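Dual specificity protein phosphatase 18 (Homo sapiens, PDB 2ESB) removes phosphate from phosphotyrosine and, less readily, phosphothreonine in MAP kinase peptides, as a dual-specificity member of the protein-tyrosine phosphatase family. Local coordinates at residues Pro85-Ile90 / Leu116-Lys121; Ala106-Ser111 / Arg138-Pro143. All blocks are in the same frame, centred on the assembly; numbering follows the deposited sequence.

How the contacts relate
Following the chain from its N terminus, helix 83-95 comes first, strand 100-103 returns to the central sheet, and the loop after it leads into helix 110-122. Contact 1 closes this first loop, setting 85-90 against 116-121, close to the end of helix 110-122. Contact 2 joins the beginning of that helix and its preceding loop, 106-111, to 138-143, the link between helices 127-137 and 145-159. Because 106-111 lies between the two segments of contact 1, and 138-143 beyond both, the loops cross. The centres are 16 Å apart, and L116 packs on P143 between them. Helix 110-122 thus ties helix 83-95 to the C-terminal helices.

Contact 1: Pro85-Ile90 / Leu116-Lys121; sequences PIADHI and LAYLMK
Y118 of helix 110-122 turns its ring toward helix 83-95, where A87 and I90 meet it. With CG anti to the backbone N (chi1 165°), Y118 CB and CG both lie 4.0 Å from I90 CD1. Further out, Y118 CD1 and CE1 pass the A87 carbonyl oxygen at the ring edge, 3.5 Å from Y118 CD1. I90 CG2 comes over one face, 3.7 Å from the Y118 ring centroid and displaced toward the rim, a CH-pi contact whose nearest ring atom is CE1; CZ and OH still border this methyl. The ring also meets that of H123. The short segments cross at -68°, their axes 8.9 Å apart. K121, extended, runs past A87 CB and places NZ 2.9 Å from D88 OD1, on its syn lone pair, in a salt bridge. K121 NZ also makes a salt bridge to D84, its stronger partner, and D88 OD1 bonds most strongly with the Y122 hydroxyl. Were Y118 an alanine, the I90 methyls would probably lose the ring they rest on, and a gap would open beside A87. The crossing thus joins two helices through a buried apolar centre and a charged pair at its partly exposed margin, away from the active site.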
loop_
_atom_site.group_PDB
_atom_site.type_symbol
_atom_site.label_atom_id
_atom_site.label_comp_id
_atom_site.label_asym_id
_atom_site.label_seq_id
_atom_site.Cartn_x
_atom_site.Cartn_y
_atom_site.Cartn_z
ATOM N N PRO A 85 -9.834 1.069 -7.473
ATOM C CA PRO A 85 -10.902 0.981 -6.484
ATOM C C PRO A 85 -10.459 1.225 -5.042
ATOM O O PRO A 85 -11.173 1.879 -4.284
ATOM C CB PRO A 85 -11.483 -0.412 -6.723
ATOM C CG PRO A 85 -10.346 -1.168 -7.349
ATOM C CD PRO A 85 -9.749 -0.165 -8.273
ATOM N N ILE A 86 -9.288 0.726 -4.658
ATOM C CA ILE A 86 -8.825 0.956 -3.299
ATOM C C ILE A 86 -8.329 2.395 -3.122
ATOM O O ILE A 86 -8.520 2.987 -2.061
ATOM C CB ILE A 86 -7.716 -0.026 -2.899
ATOM C CG1 ILE A 86 -8.291 -1.444 -2.828
ATOM C CG2 ILE A 86 -7.127 0.382 -1.546
ATOM C CD1 ILE A 86 -9.402 -1.612 -1.807
ATOM N N ALA A 87 -7.692 2.960 -4.150
ATOM C CA ALA A 87 -7.226 4.349 -4.065
ATOM C C ALA A 87 -8.432 5.274 -3.831
ATOM O O ALA A 87 -8.395 6.191 -2.996
ATOM C CB ALA A 87 -6.511 4.750 -5.354
ATOM N N ASP A 88 -9.506 5.035 -4.571
ATOM C CA ASP A 88 -10.706 5.857 -4.419
ATOM C C ASP A 88 -11.327 5.650 -3.030
ATOM O O ASP A 88 -11.895 6.576 -2.444
ATOM C CB ASP A 88 -11.734 5.508 -5.495
ATOM C CG ASP A 88 -11.242 5.812 -6.909
ATOM O OD1 ASP A 88 -10.286 6.597 -7.084
ATOM O OD2 ASP A 88 -11.832 5.266 -7.857
ATOM N N HIS A 89 -11.200 4.439 -2.495
ATOM C CA HIS A 89 -11.758 4.136 -1.179
ATOM C C HIS A 89 -10.994 4.938 -0.121
ATOM O O HIS A 89 -11.591 5.555 0.751
ATOM C CB HIS A 89 -11.647 2.629 -0.902
ATOM C CG HIS A 89 -12.468 2.150 0.261
ATOM N ND1 HIS A 89 -12.308 2.626 1.545
ATOM C CD2 HIS A 89 -13.410 1.179 0.337
ATOM C CE1 HIS A 89 -13.108 1.963 2.364
ATOM N NE2 HIS A 89 -13.786 1.078 1.656
ATOM N N ILE A 90 -9.670 4.929 -0.203
ATOM C CA ILE A 90 -8.850 5.675 0.751
ATOM C C ILE A 90 -9.222 7.157 0.697
ATOM O O ILE A 90 -9.372 7.816 1.723
ATOM C CB ILE A 90 -7.351 5.490 0.426
ATOM C CG1 ILE A 90 -6.975 4.016 0.632
ATOM C CG2 ILE A 90 -6.498 6.400 1.304
ATOM C CD1 ILE A 90 -5.621 3.649 0.042
ATOM N N LEU A 116 1.482 2.974 -2.846
ATOM C CA LEU A 116 2.139 3.668 -3.953
ATOM C C LEU A 116 1.126 4.061 -5.024
ATOM O O LEU A 116 1.177 5.172 -5.553
ATOM C CB LEU A 116 3.240 2.797 -4.583
ATOM C CG LEU A 116 4.397 2.391 -3.663
ATOM C CD1 LEU A 116 5.422 1.590 -4.459
ATOM C CD2 LEU A 116 5.046 3.638 -3.050
ATOM N N ALA A 117 0.196 3.159 -5.333
ATOM C CA ALA A 117 -0.811 3.450 -6.343
ATOM C C ALA A 117 -1.660 4.629 -5.896
ATOM O O ALA A 117 -1.966 5.530 -6.687
ATOM C CB ALA A 117 -1.706 2.213 -6.591
ATOM N N TYR A 118 -2.041 4.628 -4.624
ATOM C CA TYR A 118 -2.857 5.711 -4.093
ATOM C C TYR A 118 -2.144 7.062 -4.182
ATOM O O TYR A 118 -2.735 8.054 -4.626
ATOM C CB TYR A 118 -3.238 5.418 -2.640
ATOM C CG TYR A 118 -3.778 6.625 -1.906
ATOM C CD1 TYR A 118 -5.071 7.101 -2.148
ATOM C CD2 TYR A 118 -2.972 7.328 -1.019
ATOM C CE1 TYR A 118 -5.536 8.261 -1.522
ATOM C CE2 TYR A 118 -3.423 8.479 -0.389
ATOM C CZ TYR A 118 -4.701 8.943 -0.647
ATOM O OH TYR A 118 -5.118 10.107 -0.053
ATOM N N LEU A 119 -0.880 7.101 -3.757
ATOM C CA LEU A 119 -0.113 8.348 -3.791
ATOM C C LEU A 119 -0.002 8.916 -5.203
ATOM O O LEU A 119 -0.102 10.129 -5.395
ATOM C CB LEU A 119 1.287 8.144 -3.208
ATOM C CG LEU A 119 1.346 7.899 -1.698
ATOM C CD1 LEU A 119 2.776 7.602 -1.264
ATOM C CD2 LEU A 119 0.815 9.129 -0.969
ATOM N N MET A 120 0.194 8.053 -6.194
ATOM C CA MET A 120 0.292 8.541 -7.566
ATOM C C MET A 120 -1.031 9.136 -8.025
ATOM O O MET A 120 -1.068 10.196 -8.655
ATOM C CB MET A 120 0.680 7.418 -8.538
ATOM C CG MET A 120 2.101 6.900 -8.384
ATOM S SD MET A 120 2.586 5.874 -9.807
ATOM C CE MET A 120 1.568 4.402 -9.510
ATOM N N LYS A 121 -2.124 8.454 -7.710
ATOM C CA LYS A 121 -3.421 8.930 -8.151
ATOM C C LYS A 121 -3.940 10.153 -7.422
ATOM O O LYS A 121 -4.481 11.058 -8.051
ATOM C CB LYS A 121 -4.467 7.813 -8.067
ATOM C CG LYS A 121 -5.806 8.224 -8.664
ATOM C CD LYS A 121 -6.845 7.111 -8.679
ATOM C CE LYS A 121 -8.129 7.587 -9.411
ATOM N NZ LYS A 121 -9.103 6.466 -9.686
#

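Contact 2: Ala106-Ser111 / Arg138-Pro143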
loop_
_atom_site.group_PDB
_atom_site.type_symbol
_atom_site.label_atom_id
_atom_site.label_comp_id
_atom_site.label_asym_id
_atom_site.label_seq_id
_atom_site.Cartn_x
_atom_site.Cartn_y
_atom_site.Cartn_z
ATOM N N ALA A 106 3.339 -8.479 6.677
ATOM C CA ALA A 106 4.518 -7.782 7.198
ATOM C C ALA A 106 4.530 -6.279 6.929
ATOM O O ALA A 106 5.398 -5.577 7.428
ATOM C CB ALA A 106 5.781 -8.406 6.607
ATOM N N GLY A 107 3.589 -5.782 6.129
ATOM C CA GLY A 107 3.595 -4.357 5.826
ATOM C C GLY A 107 4.791 -4.016 4.947
ATOM O O GLY A 107 5.339 -2.914 5.001
ATOM N N VAL A 108 5.193 -4.979 4.124
ATOM C CA VAL A 108 6.349 -4.798 3.256
ATOM C C VAL A 108 6.052 -4.755 1.768
ATOM O O VAL A 108 6.495 -3.846 1.071
ATOM C CB VAL A 108 7.390 -5.931 3.499
ATOM C CG1 VAL A 108 8.425 -5.965 2.366
ATOM C CG2 VAL A 108 8.084 -5.708 4.850
ATOM N N SER A 109 5.299 -5.732 1.281
ATOM C CA SER A 109 5.017 -5.820 -0.151
ATOM C C SER A 109 3.611 -5.448 -0.635
ATOM O O SER A 109 3.437 -4.482 -1.389
ATOM C CB SER A 109 5.344 -7.241 -0.632
ATOM O OG SER A 109 5.212 -7.335 -2.040
ATOM N N ARG A 110 2.618 -6.225 -0.219
ATOM C CA ARG A 110 1.231 -6.008 -0.633
ATOM C C ARG A 110 0.604 -4.658 -0.265
ATOM O O ARG A 110 0.133 -3.926 -1.150
ATOM C CB ARG A 110 0.362 -7.156 -0.100
ATOM C CG ARG A 110 0.618 -8.476 -0.833
ATOM C CD ARG A 110 -0.076 -9.650 -0.158
ATOM N NE ARG A 110 0.594 -10.026 1.089
ATOM C CZ ARG A 110 0.293 -11.113 1.794
ATOM N NH1 ARG A 110 -0.664 -11.929 1.380
ATOM N NH2 ARG A 110 0.958 -11.392 2.904
ATOM N N SER A 111 0.578 -4.313 1.020
ATOM C CA SER A 111 -0.016 -3.029 1.398
ATOM C C SER A 111 0.803 -1.865 0.821
ATOM O O SER A 111 0.247 -0.844 0.406
ATOM C CB SER A 111 -0.136 -2.910 2.934
ATOM O OG SER A 111 1.111 -3.113 3.592
ATOM N N ARG A 138 8.291 4.406 5.967
ATOM C CA ARG A 138 8.397 3.024 6.429
ATOM C C ARG A 138 9.532 2.365 5.657
ATOM O O ARG A 138 9.314 1.770 4.608
ATOM C CB ARG A 138 7.077 2.283 6.168
ATOM C CG ARG A 138 6.995 0.894 6.782
ATOM C CD ARG A 138 5.649 0.235 6.475
ATOM N NE ARG A 138 5.563 -1.137 6.985
ATOM C CZ ARG A 138 5.404 -1.457 8.267
ATOM N NH1 ARG A 138 5.310 -0.507 9.183
ATOM N NH2 ARG A 138 5.338 -2.729 8.635
ATOM N N PRO A 139 10.760 2.453 6.191
ATOM C CA PRO A 139 11.991 1.905 5.616
ATOM C C PRO A 139 11.953 0.499 5.031
ATOM O O PRO A 139 12.584 0.235 4.007
ATOM C CB PRO A 139 12.982 2.007 6.776
ATOM C CG PRO A 139 12.539 3.243 7.474
ATOM C CD PRO A 139 11.035 3.067 7.505
ATOM N N ILE A 140 11.219 -0.406 5.663
ATOM C CA ILE A 140 11.193 -1.777 5.177
ATOM C C ILE A 140 10.313 -2.100 3.976
ATOM O O ILE A 140 10.296 -3.248 3.550
ATOM C CB ILE A 140 10.807 -2.765 6.295
ATOM C CG1 ILE A 140 9.377 -2.485 6.756
ATOM C CG2 ILE A 140 11.792 -2.651 7.463
ATOM C CD1 ILE A 140 8.881 -3.440 7.817
ATOM N N ILE A 141 9.585 -1.133 3.419
ATOM C CA ILE A 141 8.730 -1.475 2.279
ATOM C C ILE A 141 9.542 -1.986 1.093
ATOM O O ILE A 141 10.621 -1.468 0.784
ATOM C CB ILE A 141 7.840 -0.289 1.797
ATOM C CG1 ILE A 141 8.708 0.879 1.330
ATOM C CG2 ILE A 141 6.912 0.151 2.929
ATOM C CD1 ILE A 141 8.086 1.661 0.206
ATOM N N ARG A 142 9.019 -3.021 0.446
ATOM C CA ARG A 142 9.678 -3.612 -0.707
ATOM C C ARG A 142 8.708 -4.459 -1.525
ATOM O O ARG A 142 8.624 -5.666 -1.348
ATOM C CB ARG A 142 10.874 -4.465 -0.264
ATOM C CG ARG A 142 11.547 -5.214 -1.419
ATOM C CD ARG A 142 12.973 -5.640 -1.113
ATOM N NE ARG A 142 13.894 -4.511 -1.185
ATOM C CZ ARG A 142 14.946 -4.443 -1.998
ATOM N NH1 ARG A 142 15.227 -5.445 -2.822
ATOM N NH2 ARG A 142 15.716 -3.363 -1.990
ATOM N N PRO A 143 7.953 -3.826 -2.433
ATOM C CA PRO A 143 7.003 -4.581 -3.256
ATOM C C PRO A 143 7.756 -5.653 -4.065
ATOM O O PRO A 143 8.898 -5.425 -4.478
ATOM C CB PRO A 143 6.423 -3.509 -4.174
ATOM C CG PRO A 143 6.505 -2.250 -3.338
ATOM C CD PRO A 143 7.883 -2.382 -2.722
#
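The backbones of V108 and I141 come together with their CA atoms 4.2 Å apart, and those of S109 and P143 at 3.9 Å. Segment 106-111 is the later part of the phosphate-binding loop that starts at C104, running into helix 110-122; segment 138-143 leaves helix 127-137 through a type I turn, R138 to I141. One backbone bond joins them: R142 N gives its hydrogen to V108 O at 2.7 Å, nearly straight (168°) but from above the carbonyl plane. I141 CA adds a CA-H...O contact to the same oxygen.

R138 carries the side-chain grip. CG is anti to the backbone N (chi1 -172°) and the chain stays extended as far as NE, which carries the guanidinium alongside the loop to meet two successive carbonyls edge-on. R138 NE bonds G107 O at 2.7 Å and R138 NH2 bonds A106 O at 3.1 Å, both oxygens close to the guanidinium plane; NH1 turns to S21 OG. G107 has positive phi, and a CB there would clash with R138 NH2. V108 crosses I140 at about a right angle, CG2 to CD1 3.8 Å, while its CG1 lies 3.5 Å from I140 O. S109 OG passes P143 CA, but its hydrogen-bond partners are D73 and N144 N.

On the loop's binding side, the backbone N atoms of A106, V108 and S109 and the side chain of R110 hold the sulfonate of a buffer molecule, consistent with the site for substrate phosphate next to C104, the predicted phosphocysteine. R138 and R142 N thus take three successive carbonyls, A106 to V108, probably helping to hold the loop with its amides turned to the anion.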